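PDB 3FS5: CDC25-like phosphatase YCH1 from Saccharomyces cerevisiae, which acts as a protein phosphatase, built on the single-domain rhodanese fold that it shares with the catalytic domain of Cdc25. Local coordinates for residues A[7-12]-A[100-105]; A[15-20]-A[33-38]; A[27-32]-A[115-120]. All blocks are in the same frame, centred on the assembly; numbering follows the deposited sequence.

Interaction 1. Residues A[7-12]-A[100-105]; sequences TNVKYL and AAMLLL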
# COMPACT_ATOMS: atom_id res chain seq x y z
N THR A 7 -12.22 10.97 5.18
CA THR A 7 -11.22 11.70 5.97
C THR A 7 -10.35 10.76 6.81
O THR A 7 -9.32 11.17 7.35
CB THR A 7 -11.89 12.73 6.92
OG1 THR A 7 -12.82 12.06 7.78
CG2 THR A 7 -12.63 13.78 6.12
N ASN A 8 -10.76 9.50 6.91
CA ASN A 8 -10.00 8.50 7.66
C ASN A 8 -8.78 8.02 6.89
O ASN A 8 -7.87 7.42 7.46
CB ASN A 8 -10.88 7.30 8.01
CG ASN A 8 -11.85 7.60 9.12
OD1 ASN A 8 -11.45 7.88 10.25
ND2 ASN A 8 -13.14 7.56 8.81
N VAL A 9 -8.77 8.27 5.58
CA VAL A 9 -7.66 7.86 4.73
C VAL A 9 -6.55 8.91 4.80
O VAL A 9 -6.77 10.07 4.45
CB VAL A 9 -8.12 7.69 3.27
CG1 VAL A 9 -6.94 7.29 2.39
CG2 VAL A 9 -9.23 6.64 3.20
N LYS A 10 -5.38 8.48 5.25
CA LYS A 10 -4.21 9.35 5.37
C LYS A 10 -3.26 9.18 4.20
O LYS A 10 -3.32 8.19 3.47
CB LYS A 10 -3.46 9.04 6.67
CG LYS A 10 -4.25 9.32 7.94
CD LYS A 10 -4.49 10.81 8.12
CE LYS A 10 -4.24 11.22 9.56
NZ LYS A 10 -2.83 10.90 9.96
N TYR A 11 -2.36 10.15 4.02
CA TYR A 11 -1.39 10.12 2.93
C TYR A 11 0.04 10.15 3.43
O TYR A 11 0.38 10.86 4.37
CB TYR A 11 -1.64 11.29 1.97
CG TYR A 11 -2.91 11.11 1.19
CD1 TYR A 11 -4.16 11.21 1.81
CD2 TYR A 11 -2.87 10.76 -0.16
CE1 TYR A 11 -5.34 10.96 1.10
CE2 TYR A 11 -4.04 10.51 -0.87
CZ TYR A 11 -5.26 10.61 -0.23
OH TYR A 11 -6.42 10.35 -0.94
N LEU A 12 0.88 9.35 2.78
CA LEU A 12 2.27 9.20 3.15
C LEU A 12 3.22 9.55 2.00
O LEU A 12 2.93 9.26 0.84
CB LEU A 12 2.49 7.74 3.58
CG LEU A 12 3.77 7.30 4.28
CD1 LEU A 12 3.84 7.93 5.66
CD2 LEU A 12 3.79 5.79 4.40
N ALA A 100 -9.27 2.39 -3.52
CA ALA A 100 -8.98 1.04 -3.03
C ALA A 100 -9.05 1.05 -1.51
O ALA A 100 -9.59 0.13 -0.90
CB ALA A 100 -7.59 0.59 -3.48
N ALA A 101 -8.52 2.11 -0.90
CA ALA A 101 -8.54 2.23 0.55
C ALA A 101 -9.98 2.29 1.06
O ALA A 101 -10.30 1.73 2.10
CB ALA A 101 -7.78 3.47 0.99
N MET A 102 -10.86 2.98 0.32
CA MET A 102 -12.26 3.09 0.72
C MET A 102 -12.97 1.74 0.63
O MET A 102 -13.87 1.44 1.43
CB MET A 102 -13.00 4.12 -0.14
CG MET A 102 -12.67 5.57 0.20
SD MET A 102 -12.95 5.96 1.95
CE MET A 102 -14.73 6.19 1.98
N LEU A 103 -12.57 0.92 -0.34
CA LEU A 103 -13.17 -0.40 -0.51
C LEU A 103 -12.89 -1.26 0.72
O LEU A 103 -13.79 -1.94 1.21
CB LEU A 103 -12.59 -1.10 -1.75
CG LEU A 103 -13.12 -0.68 -3.12
CD1 LEU A 103 -12.35 -1.42 -4.21
CD2 LEU A 103 -14.61 -1.01 -3.22
N LEU A 104 -11.66 -1.22 1.20
CA LEU A 104 -11.29 -1.98 2.39
C LEU A 104 -11.99 -1.42 3.62
O LEU A 104 -12.53 -2.16 4.43
CB LEU A 104 -9.78 -1.95 2.61
CG LEU A 104 -9.32 -2.68 3.88
CD1 LEU A 104 -9.60 -4.17 3.74
CD2 LEU A 104 -7.85 -2.44 4.13
N LEU A 105 -11.96 -0.09 3.75
CA LEU A 105 -12.58 0.57 4.88
C LEU A 105 -14.05 0.20 5.02
O LEU A 105 -14.51 -0.12 6.12
CB LEU A 105 -12.45 2.09 4.74
CG LEU A 105 -13.06 2.95 5.85
CD1 LEU A 105 -12.45 2.59 7.20
CD2 LEU A 105 -12.81 4.42 5.54

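Interaction 2. Residues A[15-20]-A[33-38]; sequences TELHRW and FQVVDV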
# COMPACT_ATOMS: atom_id res chain seq x y z
N THR A 15 9.55 9.22 1.27
CA THR A 15 10.62 9.32 2.26
C THR A 15 10.22 8.74 3.61
O THR A 15 11.05 8.15 4.30
CB THR A 15 11.09 10.80 2.45
OG1 THR A 15 9.97 11.61 2.82
CG2 THR A 15 11.70 11.34 1.17
N GLU A 16 8.96 8.90 4.00
CA GLU A 16 8.52 8.35 5.28
C GLU A 16 8.34 6.83 5.21
O GLU A 16 8.66 6.13 6.16
CB GLU A 16 7.22 9.01 5.75
CG GLU A 16 6.81 8.56 7.15
CD GLU A 16 5.85 9.51 7.85
OE1 GLU A 16 5.55 9.27 9.04
OE2 GLU A 16 5.40 10.50 7.22
N LEU A 17 7.84 6.32 4.09
CA LEU A 17 7.68 4.87 3.96
C LEU A 17 9.06 4.23 3.97
O LEU A 17 9.27 3.20 4.60
CB LEU A 17 6.97 4.51 2.65
CG LEU A 17 6.91 3.00 2.33
CD1 LEU A 17 6.25 2.25 3.49
CD2 LEU A 17 6.14 2.78 1.03
N HIS A 18 10.00 4.85 3.28
CA HIS A 18 11.36 4.32 3.22
C HIS A 18 11.95 4.23 4.62
O HIS A 18 12.64 3.27 4.95
CB HIS A 18 12.23 5.22 2.33
CG HIS A 18 13.68 4.82 2.32
ND1 HIS A 18 14.59 5.33 3.22
CD2 HIS A 18 14.36 3.94 1.56
CE1 HIS A 18 15.76 4.78 3.02
NE2 HIS A 18 15.65 3.92 2.01
N ARG A 19 11.66 5.23 5.46
CA ARG A 19 12.16 5.23 6.82
C ARG A 19 11.54 4.05 7.58
O ARG A 19 12.23 3.34 8.31
CB ARG A 19 11.82 6.55 7.51
CG ARG A 19 12.43 6.70 8.90
CD ARG A 19 12.13 8.07 9.50
NE ARG A 19 12.55 8.14 10.90
CZ ARG A 19 13.82 8.27 11.30
NH1 ARG A 19 14.09 8.32 12.60
NH2 ARG A 19 14.80 8.37 10.42
N TRP A 20 10.23 3.85 7.41
CA TRP A 20 9.54 2.74 8.07
C TRP A 20 10.15 1.41 7.66
O TRP A 20 10.25 0.48 8.47
CB TRP A 20 8.05 2.72 7.69
CG TRP A 20 7.22 3.83 8.24
CD1 TRP A 20 7.66 4.92 8.94
CD2 TRP A 20 5.80 3.95 8.14
NE1 TRP A 20 6.59 5.72 9.28
CE2 TRP A 20 5.44 5.15 8.80
CE3 TRP A 20 4.80 3.17 7.56
CZ2 TRP A 20 4.11 5.58 8.89
CZ3 TRP A 20 3.47 3.60 7.65
CH2 TRP A 20 3.15 4.80 8.31
N PHE A 33 3.45 -2.50 9.36
CA PHE A 33 2.81 -1.94 8.18
C PHE A 33 2.81 -2.98 7.07
O PHE A 33 3.55 -3.96 7.12
CB PHE A 33 3.55 -0.67 7.73
CG PHE A 33 4.97 -0.91 7.30
CD1 PHE A 33 5.27 -1.30 6.00
CD2 PHE A 33 6.02 -0.79 8.21
CE1 PHE A 33 6.58 -1.56 5.61
CE2 PHE A 33 7.33 -1.05 7.84
CZ PHE A 33 7.62 -1.44 6.53
N GLN A 34 1.96 -2.78 6.07
CA GLN A 34 1.89 -3.68 4.93
C GLN A 34 1.50 -2.91 3.68
O GLN A 34 0.47 -2.24 3.64
CB GLN A 34 0.86 -4.79 5.17
CG GLN A 34 0.72 -5.72 3.97
CD GLN A 34 2.02 -6.43 3.62
OE1 GLN A 34 2.44 -6.47 2.46
NE2 GLN A 34 2.66 -7.02 4.63
N VAL A 35 2.35 -3.00 2.66
CA VAL A 35 2.11 -2.32 1.40
C VAL A 35 1.24 -3.16 0.48
O VAL A 35 1.48 -4.36 0.31
CB VAL A 35 3.45 -2.03 0.67
CG1 VAL A 35 3.19 -1.47 -0.73
CG2 VAL A 35 4.29 -1.05 1.48
N VAL A 36 0.21 -2.54 -0.09
CA VAL A 36 -0.68 -3.23 -1.02
C VAL A 36 -0.64 -2.48 -2.35
O VAL A 36 -1.12 -1.35 -2.46
CB VAL A 36 -2.14 -3.28 -0.51
CG1 VAL A 36 -3.01 -4.07 -1.49
CG2 VAL A 36 -2.18 -3.93 0.87
N ASP A 37 -0.06 -3.12 -3.36
CA ASP A 37 0.08 -2.58 -4.71
C ASP A 37 -1.18 -2.97 -5.48
O ASP A 37 -1.40 -4.14 -5.77
CB ASP A 37 1.34 -3.21 -5.34
CG ASP A 37 1.70 -2.60 -6.67
OD1 ASP A 37 2.89 -2.70 -7.05
OD2 ASP A 37 0.83 -2.04 -7.36
N VAL A 38 -2.02 -1.99 -5.81
CA VAL A 38 -3.27 -2.28 -6.51
C VAL A 38 -3.28 -2.03 -8.01
O VAL A 38 -4.33 -1.88 -8.63
CB VAL A 38 -4.46 -1.53 -5.84
CG1 VAL A 38 -4.60 -1.99 -4.38
CG2 VAL A 38 -4.23 -0.02 -5.89

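Interaction 3. Residues A[27-32]-A[115-120]; sequences TTLREP and RCRLWV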
# COMPACT_ATOMS: atom_id res chain seq x y z
N THR A 27 7.51 4.93 12.64
CA THR A 27 8.34 5.75 13.50
C THR A 27 7.68 6.18 14.81
O THR A 27 8.28 6.07 15.87
CB THR A 27 8.79 7.01 12.74
OG1 THR A 27 7.64 7.75 12.32
CG2 THR A 27 9.61 6.63 11.52
N THR A 28 6.44 6.64 14.72
CA THR A 28 5.70 7.11 15.90
C THR A 28 5.31 6.05 16.93
O THR A 28 5.75 6.11 18.07
CB THR A 28 4.42 7.87 15.47
OG1 THR A 28 4.78 9.13 14.90
CG2 THR A 28 3.50 8.10 16.67
N LEU A 29 4.47 5.10 16.53
CA LEU A 29 4.00 4.07 17.46
C LEU A 29 4.70 2.72 17.36
O LEU A 29 4.34 1.78 18.07
CB LEU A 29 2.49 3.88 17.27
CG LEU A 29 1.65 5.15 17.40
CD1 LEU A 29 0.22 4.88 16.95
CD2 LEU A 29 1.68 5.64 18.85
N ARG A 30 5.69 2.62 16.48
CA ARG A 30 6.42 1.37 16.30
C ARG A 30 5.48 0.23 15.92
O ARG A 30 5.67 -0.91 16.34
CB ARG A 30 7.16 1.00 17.58
CG ARG A 30 8.33 1.91 17.94
CD ARG A 30 8.78 1.63 19.36
NE ARG A 30 8.83 0.19 19.62
CZ ARG A 30 8.81 -0.36 20.83
NH1 ARG A 30 8.86 -1.68 20.96
NH2 ARG A 30 8.75 0.41 21.91
N GLU A 31 4.46 0.55 15.13
CA GLU A 31 3.50 -0.45 14.68
C GLU A 31 3.93 -1.05 13.34
O GLU A 31 4.74 -0.47 12.62
CB GLU A 31 2.11 0.18 14.52
CG GLU A 31 1.56 0.83 15.78
CD GLU A 31 0.19 1.43 15.56
OE1 GLU A 31 0.03 2.22 14.61
OE2 GLU A 31 -0.74 1.11 16.34
N PRO A 32 3.38 -2.23 13.00
CA PRO A 32 3.73 -2.87 11.74
C PRO A 32 2.99 -2.23 10.57
O PRO A 32 2.01 -1.49 10.77
CB PRO A 32 3.31 -4.32 11.98
CG PRO A 32 2.10 -4.16 12.82
CD PRO A 32 2.50 -3.09 13.82
N ARG A 115 -8.53 -1.77 14.30
CA ARG A 115 -7.38 -2.62 14.04
C ARG A 115 -6.47 -2.19 12.90
O ARG A 115 -5.36 -2.72 12.75
CB ARG A 115 -7.84 -4.06 13.80
CG ARG A 115 -8.34 -4.75 15.05
CD ARG A 115 -7.95 -6.22 15.02
NE ARG A 115 -9.02 -7.07 14.54
CZ ARG A 115 -8.85 -8.29 14.06
NH1 ARG A 115 -9.90 -8.99 13.66
NH2 ARG A 115 -7.63 -8.82 13.95
N CYS A 116 -6.92 -1.24 12.09
CA CYS A 116 -6.14 -0.76 10.95
C CYS A 116 -6.11 0.75 10.83
O CYS A 116 -6.98 1.45 11.36
CB CYS A 116 -6.72 -1.30 9.64
SG CYS A 116 -6.77 -3.09 9.44
N ARG A 117 -5.08 1.24 10.14
CA ARG A 117 -4.92 2.66 9.84
C ARG A 117 -4.68 2.59 8.33
O ARG A 117 -3.87 1.80 7.88
CB ARG A 117 -3.69 3.26 10.52
CG ARG A 117 -3.70 3.21 12.04
CD ARG A 117 -2.46 3.89 12.62
NE ARG A 117 -2.19 3.47 13.98
CZ ARG A 117 -2.97 3.75 15.03
NH1 ARG A 117 -2.64 3.30 16.24
NH2 ARG A 117 -4.06 4.48 14.86
N LEU A 118 -5.40 3.39 7.56
CA LEU A 118 -5.25 3.33 6.11
C LEU A 118 -4.48 4.50 5.52
O LEU A 118 -4.76 5.66 5.83
CB LEU A 118 -6.63 3.25 5.45
CG LEU A 118 -7.50 2.08 5.92
CD1 LEU A 118 -8.85 2.14 5.21
CD2 LEU A 118 -6.80 0.76 5.64
N TRP A 119 -3.50 4.18 4.67
CA TRP A 119 -2.69 5.20 4.01
C TRP A 119 -2.62 5.00 2.50
O TRP A 119 -2.82 3.89 1.98
CB TRP A 119 -1.24 5.16 4.51
CG TRP A 119 -1.04 5.26 5.98
CD1 TRP A 119 -1.19 4.27 6.90
CD2 TRP A 119 -0.60 6.42 6.70
NE1 TRP A 119 -0.87 4.74 8.16
CE2 TRP A 119 -0.51 6.06 8.06
CE3 TRP A 119 -0.28 7.73 6.32
CZ2 TRP A 119 -0.10 6.96 9.05
CZ3 TRP A 119 0.13 8.63 7.30
CH2 TRP A 119 0.21 8.23 8.65
N VAL A 120 -2.31 6.09 1.80
CA VAL A 120 -2.11 6.07 0.36
C VAL A 120 -0.73 6.70 0.16
O VAL A 120 -0.43 7.75 0.75
CB VAL A 120 -3.15 6.92 -0.40
CG1 VAL A 120 -2.76 7.01 -1.88
CG2 VAL A 120 -4.53 6.30 -0.26

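Interaction 1. Residues A[7-12]-A[100-105]
Val9 faces Ala101 and Met102 where the entry to the first strand of the rhodanese-like fold passes helix 96-106, one of the helices covering the central parallel sheet. The contact is apolar and small, carried by five side chains. Ala101, only a methyl group long, puts its CB opposite the fork of Val9, 4.1 Å from CG2 and 4.2 Å from CG1, and so meets both branches almost equally. Val9 can present that fork because CG1 stands anti to its backbone N (chi1 179°) while CG2 lies beside it, both prongs directed at the helix.

Met102 comes in differently. Its CB does not aim straight at the 7-12 segment, but the chain bends at chi2 (-55°) and again at chi3 (-79°), which carries the thioether along the helix toward its C-terminal end and up to Val9. The two side chains then cross obliquely, with SD 4.0 Å from Val9 CG2, the same methyl that already meets Ala101. Val9 also rests on Val120, and Ala101 on Phe88, which puts this layer of aliphatic groups between helix and sheet.

One turn further along, Leu105 packs on Leu118 of strand 116-121 and reaches the aliphatic base of Asn8. The Asn8 amide is engaged by Ser3 OG and Ser5 O through ND2, while its CB lies 4.3 Å from Leu105 CD2.

Interaction 2. Residues A[15-20]-A[33-38]
Phe33 and Trp20 make the aromatic part of this contact, and they meet obliquely: the Phe33 ring and the six-membered ring of Trp20 have centroids 6.0 Å apart and planes inclined at 44°. The closest side-chain approaches involve the beta carbons. Trp20 CE3 sits 4.0 Å from Phe33 CB, while Trp20 CB comes within 3.8 Å of Phe33 CE2. Phe33 carries its CG between the backbone N and the carbonyl carbon (chi1 63°), which brings the ring against Trp20 in the last turn of the helix. There it also meets main chain: Trp20 O approaches CE2 of Phe33 obliquely at 3.4 Å.

Helix 14-23 and strand 33-37 belong to the first beta-alpha-beta unit of the rhodanese fold, in which the chain leaves strand 10-12, runs through the helix and re-enters the parallel sheet beyond strands 116-121 and 84-88. The axes of the short helix and strand segments are inclined at 128° and pass 10.9 Å apart, a separation filled by side chains.

Apolar contacts of Leu17 make up the rest. Leu17 divides its branches between two strand residues whose side chains face the helix, CD1 touching Phe33 CE1 at 4.4 Å and CD2 touching Val35 CG2 at 4.3 Å. Leu17 and Trp20 also both touch Ile87 of strand 84-88, and Trp20 meets Trp119 edge-to-face.

Interaction 3. Residues A[27-32]-A[115-120]
A side-on, two-pronged salt bridge between Glu31 and Arg117 ties the loop connecting helix 14-23 with strand 33-37 to the beginning of strand 116-121. Arg117 offers the edge of its guanidinium group that carries NE and NH1, and each nitrogen takes a separate carboxylate oxygen. The NE bond is short and nearly straight, 2.6 Å to Glu31 OE1 with an angle of 170° at the hydrogen; it uses the syn lone pair of OE1, and OE1 lies close to the guanidinium plane. The second, from NH1 to Glu31 OE2, is 2.9 Å long and more bent at 155°; it too arrives on the syn side but stands out of the carboxylate plane. The two flat groups are turned 30° against each other, consistent with the poorer geometry of the second bond.

In the parallel sheet of this rhodanese-like domain, strand 84-88 runs between strands 33-37 and 116-121, so the bridge spans the lead-in to that middle strand. The backbones stay well apart, with CA of Glu31 and CA of Arg117 separated by 10.2 Å, and long side chains cover the gap. Arg117 is extended from CG to NE, Glu31 is extended beyond CG, and the two cross at about a right angle. Glu31 OE2 has a further donor in the backbone N of Ala83, just ahead of the middle strand. Two bonds therefore grip that oxygen, which should fix the rotation of the carboxylate and probably stabilises its negative charge.

Leu29 completes the contact on the more exposed side. Its CD1 comes obliquely to the guanidinium group, 3.3 Å from Arg117 NH1, a tight approach for a methyl. Within the loop, Glu31 N is hydrogen-bonded to Thr26 OG1, holding the main chain from which the carboxylate extends.

All three contacts converge on one parallel sheet. Interactions 1 and 3 are joined directly, strand 10-12 pairing with strand 116-121 through Lys10 O and Val120 N, 2.9 Å apart; their centres lie about 12 Å apart. Interaction 2 meets interaction 1 where Leu12 CD2 packs 3.9 Å from Leu17 CB, and meets interaction 3 where Trp20 CH2 lies 3.9 Å from Trp119 CE2. Another meeting point, Ala100 CB with Val38 CG1 at 4.1 Å, links the helix of interaction 1 to the residue just after strand 33-37. The loop bearing chemically modified Cys90, probably the active-site loop as in Cdc25 and rhodanese relatives, leads from strand 84-88 into helix 96-106, the helix of interaction 1.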